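Glycoside Hydrolase (Bacteroides uniformis, PDB 5TA0) probably hydrolyses the glycosidic linkages of agarose, as expected of a family 86 glycoside hydrolase from a gut bacterium that feeds on this seaweed polysaccharide. Local coordinates at residues E301-M306 with S601-I606; L564-N569 with G630-V635. All blocks are in the same frame, centred on the assembly; numbering follows the deposited sequence.

Contact 1 of 2, residues E301-M306 with S601-I606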
loop_
_atom_site.group_PDB
_atom_site.type_symbol
_atom_site.label_atom_id
_atom_site.label_comp_id
_atom_site.label_asym_id
_atom_site.label_seq_id
_atom_site.Cartn_x
_atom_site.Cartn_y
_atom_site.Cartn_z
ATOM N N GLU A 301 -6.178 8.774 1.771
ATOM C CA GLU A 301 -7.554 8.517 1.355
ATOM C C GLU A 301 -7.922 9.346 0.106
ATOM O O GLU A 301 -8.607 8.879 -0.804
ATOM C CB GLU A 301 -8.533 8.833 2.498
ATOM C CG GLU A 301 -8.444 7.908 3.705
ATOM C CD GLU A 301 -8.788 6.471 3.380
ATOM O OE1 GLU A 301 -9.793 6.234 2.687
ATOM O OE2 GLU A 301 -8.018 5.586 3.789
ATOM N N ALA A 302 -7.456 10.596 0.078
ATOM C CA ALA A 302 -7.696 11.484 -1.058
ATOM C C ALA A 302 -6.948 11.011 -2.311
ATOM O O ALA A 302 -7.506 11.027 -3.396
ATOM C CB ALA A 302 -7.320 12.913 -0.706
ATOM N N THR A 303 -5.693 10.609 -2.125
ATOM C CA THR A 303 -4.909 10.090 -3.238
ATOM C C THR A 303 -5.618 8.904 -3.892
ATOM O O THR A 303 -5.838 8.865 -5.098
ATOM C CB THR A 303 -3.527 9.652 -2.733
ATOM O OG1 THR A 303 -2.918 10.754 -2.033
ATOM C CG2 THR A 303 -2.638 9.193 -3.853
ATOM N N MET A 304 -5.970 7.930 -3.063
ATOM C CA MET A 304 -6.586 6.689 -3.590
ATOM C C MET A 304 -7.980 6.925 -4.174
ATOM O O MET A 304 -8.294 6.403 -5.238
ATOM C CB MET A 304 -6.585 5.611 -2.528
ATOM C CG MET A 304 -5.198 5.148 -2.154
ATOM S SD MET A 304 -5.125 3.744 -1.023
ATOM C CE MET A 304 -5.629 4.548 0.468
ATOM N N ASP A 305 -8.773 7.768 -3.515
ATOM C CA ASP A 305 -10.086 8.151 -4.074
ATOM C C ASP A 305 -9.982 8.827 -5.439
ATOM O O ASP A 305 -10.840 8.611 -6.295
ATOM C CB ASP A 305 -10.876 9.063 -3.113
ATOM C CG ASP A 305 -11.591 8.300 -1.987
ATOM O OD1 ASP A 305 -11.387 7.076 -1.834
ATOM O OD2 ASP A 305 -12.332 8.964 -1.225
ATOM N N MET A 306 -8.953 9.636 -5.659
ATOM C CA MET A 306 -8.832 10.325 -6.920
ATOM C C MET A 306 -8.480 9.389 -8.064
ATOM O O MET A 306 -9.046 9.475 -9.148
ATOM C CB MET A 306 -7.798 11.444 -6.784
ATOM C CG MET A 306 -7.900 12.475 -7.877
ATOM S SD MET A 306 -7.162 14.062 -7.414
ATOM C CE MET A 306 -7.876 15.120 -8.680
ATOM N N SER A 601 -0.120 22.624 1.821
ATOM C CA SER A 601 -1.556 22.853 1.760
ATOM C C SER A 601 -2.216 21.610 2.330
ATOM O O SER A 601 -1.531 20.590 2.569
ATOM C CB SER A 601 -2.017 23.054 0.318
ATOM O OG SER A 601 -1.872 21.845 -0.437
ATOM N N PHE A 602 -3.521 21.694 2.524
ATOM C CA PHE A 602 -4.329 20.554 2.962
ATOM C C PHE A 602 -4.835 19.796 1.748
ATOM O O PHE A 602 -5.430 20.362 0.866
ATOM C CB PHE A 602 -5.547 21.013 3.778
ATOM C CG PHE A 602 -6.373 19.859 4.283
ATOM C CD1 PHE A 602 -7.450 19.342 3.542
ATOM C CD2 PHE A 602 -6.040 19.256 5.475
ATOM C CE1 PHE A 602 -8.154 18.254 4.025
ATOM C CE2 PHE A 602 -6.737 18.166 5.949
ATOM C CZ PHE A 602 -7.792 17.669 5.231
ATOM N N PHE A 603 -4.600 18.488 1.728
ATOM C CA PHE A 603 -5.252 17.580 0.755
ATOM C C PHE A 603 -5.676 16.337 1.514
ATOM O O PHE A 603 -4.837 15.610 2.043
ATOM C CB PHE A 603 -4.316 17.230 -0.409
ATOM C CG PHE A 603 -4.942 16.342 -1.469
ATOM C CD1 PHE A 603 -6.221 16.578 -1.965
ATOM C CD2 PHE A 603 -4.226 15.276 -2.007
ATOM C CE1 PHE A 603 -6.754 15.776 -2.949
ATOM C CE2 PHE A 603 -4.757 14.475 -3.002
ATOM C CZ PHE A 603 -6.026 14.726 -3.478
ATOM N N GLY A 604 -6.985 16.130 1.624
ATOM C CA GLY A 604 -7.500 15.006 2.405
ATOM C C GLY A 604 -8.965 14.790 2.181
ATOM O O GLY A 604 -9.687 15.703 1.747
ATOM N N VAL A 605 -9.425 13.575 2.503
ATOM C CA VAL A 605 -10.858 13.270 2.505
ATOM C C VAL A 605 -11.463 13.530 3.882
ATOM O O VAL A 605 -11.015 12.964 4.883
ATOM C CB VAL A 605 -11.098 11.817 2.064
ATOM C CG1 VAL A 605 -12.536 11.384 2.312
ATOM C CG2 VAL A 605 -10.731 11.654 0.615
ATOM N N ILE A 606 -12.481 14.382 3.899
ATOM C CA ILE A 606 -13.308 14.602 5.073
ATOM C C ILE A 606 -14.477 13.628 4.982
ATOM O O ILE A 606 -15.295 13.692 4.057
ATOM C CB ILE A 606 -13.863 16.052 5.105
ATOM C CG1 ILE A 606 -12.766 17.104 4.900
ATOM C CG2 ILE A 606 -14.634 16.303 6.395
ATOM C CD1 ILE A 606 -11.626 17.036 5.848
#
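Ala302 rests its methyl group on the ring of Phe603, where helix 298-315, on the outside of the catalytic barrel, packs against edge strand 602-609 of the C-terminal beta domain. The helix and strand segments cross at 75°, and their axes approach to 6.8 Å. The meeting of Ala302 CB with the ring is a CH-pi contact: the methyl stands over one face, 3.6 Å from the centroid and displaced toward the rim on the CZ side. With CG anti to the backbone N (chi1 -178°), the Phe603 side chain carries the ring across to the helix, one face against Ala302 CB. A short alanine suits this place, since it lets the flat ring come close to the helix. The Met306 side chain, extended beyond CG, crosses that of Phe603 at about a right angle and brings SD obliquely to 4.2 Å from Phe603 CZ, a Met-aromatic contact. A leucine in place of Phe603 would probably leave the Ala302 methyl without its aromatic face and open a gap beside the Met306 sulfur. Gly604 fits because a side chain there would run into the Phe602 ring on the far side of the strand. Asp305 sends its carboxylate past Val605, but its charge is met by Lys529, Arg360 and Arg563. Branched Val605 fills the other flank, its CG2 packing 3.5 Å from Ala302 CA and 3.6 Å from Asp305 OD2.

Contact 2 of 2, residues L564-N569 with G630-V635; sequences LGLGRN and GHVSTV
A beta bulge interrupts the antiparallel pairing of strands 558-568 and 631-642, inner neighbours in the mixed sheet of the C-terminal beta domain. Gly567 and His631 form a regular hydrogen-bonded pair, with nearly straight bonds from Gly567 N to His631 O (3.0 Å) and from His631 N to Gly567 O (2.9 Å). Farther along, Leu566 lies opposite Val632 while Gly565 lies beside Thr634, so Ser633 is the extra residue, its backbone turned to helix-like angles. The Ser633 N-H bonds to Gly565 O at 2.8 Å, approaching from above the carbonyl plane rather than along a lone pair, and Gly565 N donates to Thr634 O. Ser633 OG sits between its own backbone N and carbonyl carbon (chi1 52°), which carries it to 3.2 Å from Gly565 C. Gly565 suits its place because a CB would collide with the hydroxyls of Ser633 and Thr634. Gly630, with positive phi, likewise leaves space for Gly567 O. That oxygen also accepts from a water, which lies in the plane of the His631 ring at 2.8 Å from ND1. On the opposite face Leu566 and Val632 lie side by side, CD2 to CG2 at 3.9 Å, and Leu564 pairs with Val635 in the same fashion. Both valines also meet Phe547 of strand 545-549, in a second sheet. One greasy face turned to another sheet, and small residues turned to helix 298-315, are consistent with a beta-sandwich packed against a barrel.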
loop_
_atom_site.group_PDB
_atom_site.type_symbol
_atom_site.label_atom_id
_atom_site.label_comp_id
_atom_site.label_asym_id
_atom_site.label_seq_id
_atom_site.Cartn_x
_atom_site.Cartn_y
_atom_site.Cartn_z
ATOM N N LEU A 564 -15.578 13.628 1.155
ATOM C CA LEU A 564 -15.283 14.879 0.480
ATOM C C LEU A 564 -13.795 15.074 0.345
ATOM O O LEU A 564 -13.128 15.391 1.314
ATOM C CB LEU A 564 -15.874 16.073 1.244
ATOM C CG LEU A 564 -17.353 16.000 1.537
ATOM C CD1 LEU A 564 -17.751 17.256 2.318
ATOM C CD2 LEU A 564 -18.180 15.887 0.265
ATOM N N GLY A 565 -13.250 14.829 -0.850
ATOM C CA GLY A 565 -11.821 15.112 -1.062
ATOM C C GLY A 565 -11.653 16.609 -1.293
ATOM O O GLY A 565 -12.218 17.138 -2.255
ATOM N N LEU A 566 -10.855 17.260 -0.433
ATOM C CA LEU A 566 -10.631 18.717 -0.525
ATOM C C LEU A 566 -9.140 18.974 -0.628
ATOM O O LEU A 566 -8.368 18.419 0.143
ATOM C CB LEU A 566 -11.192 19.431 0.702
ATOM C CG LEU A 566 -12.669 19.235 1.014
ATOM C CD1 LEU A 566 -13.033 20.070 2.235
ATOM C CD2 LEU A 566 -13.540 19.581 -0.180
ATOM N N GLY A 567 -8.755 19.830 -1.577
ATOM C CA GLY A 567 -7.383 20.317 -1.684
ATOM C C GLY A 567 -7.398 21.834 -1.628
ATOM O O GLY A 567 -7.796 22.455 -2.607
ATOM N N ARG A 568 -7.004 22.391 -0.484
ATOM C CA ARG A 568 -7.062 23.857 -0.289
ATOM C C ARG A 568 -5.846 24.286 0.483
ATOM O O ARG A 568 -5.391 23.606 1.388
ATOM C CB ARG A 568 -8.306 24.297 0.486
ATOM C CG ARG A 568 -9.610 23.701 -0.022
ATOM C CD ARG A 568 -10.804 24.467 0.512
ATOM N NE ARG A 568 -10.994 25.711 -0.211
ATOM C CZ ARG A 568 -11.791 26.711 0.174
ATOM N NH1 ARG A 568 -11.901 27.772 -0.614
ATOM N NH2 ARG A 568 -12.449 26.658 1.323
ATOM N N ASN A 569 -5.362 25.486 0.153
ATOM C CA ASN A 569 -4.359 26.137 0.989
ATOM C C ASN A 569 -4.809 26.292 2.433
ATOM O O ASN A 569 -6.007 26.361 2.730
ATOM C CB ASN A 569 -3.972 27.507 0.396
ATOM C CG ASN A 569 -3.080 27.385 -0.819
ATOM O OD1 ASN A 569 -2.397 26.383 -0.994
ATOM N ND2 ASN A 569 -3.067 28.413 -1.666
ATOM N N GLY A 630 -8.748 26.733 -4.278
ATOM C CA GLY A 630 -8.615 25.287 -4.134
ATOM C C GLY A 630 -9.678 24.538 -4.917
ATOM O O GLY A 630 -10.412 25.093 -5.731
ATOM N N HIS A 631 -9.756 23.239 -4.631
ATOM C CA HIS A 631 -10.634 22.334 -5.360
ATOM C C HIS A 631 -11.312 21.340 -4.457
ATOM O O HIS A 631 -10.771 20.961 -3.414
ATOM C CB HIS A 631 -9.831 21.507 -6.376
ATOM C CG HIS A 631 -9.248 22.294 -7.506
ATOM N ND1 HIS A 631 -8.083 23.023 -7.384
ATOM C CD2 HIS A 631 -9.645 22.430 -8.789
ATOM C CE1 HIS A 631 -7.800 23.583 -8.548
ATOM N NE2 HIS A 631 -8.735 23.254 -9.413
ATOM N N VAL A 632 -12.488 20.915 -4.887
ATOM C CA VAL A 632 -13.049 19.626 -4.452
ATOM C C VAL A 632 -12.516 18.603 -5.450
ATOM O O VAL A 632 -12.849 18.651 -6.631
ATOM C CB VAL A 632 -14.584 19.640 -4.473
ATOM C CG1 VAL A 632 -15.131 18.292 -4.038
ATOM C CG2 VAL A 632 -15.121 20.770 -3.593
ATOM N N SER A 633 -11.637 17.710 -4.974
ATOM C CA SER A 633 -11.022 16.716 -5.845
ATOM C C SER A 633 -12.017 15.611 -6.216
ATOM O O SER A 633 -12.177 15.295 -7.385
ATOM C CB SER A 633 -9.762 16.128 -5.212
ATOM O OG SER A 633 -10.015 15.665 -3.918
ATOM N N THR A 634 -12.687 15.053 -5.204
ATOM C CA THR A 634 -13.648 13.963 -5.404
ATOM C C THR A 634 -14.770 14.053 -4.393
ATOM O O THR A 634 -14.571 14.526 -3.268
ATOM C CB THR A 634 -12.989 12.561 -5.270
ATOM O OG1 THR A 634 -12.416 12.416 -3.977
ATOM C CG2 THR A 634 -11.935 12.331 -6.333
ATOM N N VAL A 635 -15.935 13.557 -4.801
ATOM C CA VAL A 635 -17.032 13.250 -3.903
ATOM C C VAL A 635 -17.458 11.826 -4.192
ATOM O O VAL A 635 -17.840 11.505 -5.311
ATOM C CB VAL A 635 -18.210 14.226 -4.072
ATOM C CG1 VAL A 635 -19.340 13.836 -3.138
ATOM C CG2 VAL A 635 -17.745 15.659 -3.812
HETATM O O HOH W 1 -6.331 23.258 -5.228
#

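In the fold
The two contacts adjoin, their centres about 7 Å apart, one inside a sheet and the other between that sheet and a helix. Along the chain their segments alternate: 301-306, 564-569, 601-606, then 630-635. Contact 2 pairs strands 558-568 and 631-642; 558-568 is bordered on its other side by edge strand 602-609 of contact 1, so all three belong to one sheet. Probable backbone hydrogen bonds, such as Ile606 N to Leu564 O at 2.8 Å, join the contacts, and Phe603 CE1 packs 3.4 Å from Ser633 OG. Contact 2 thus builds the interior of the sheet, while contact 1 docks its edge strand on helix 298-315, tying the C-terminal beta domain to the catalytic barrel.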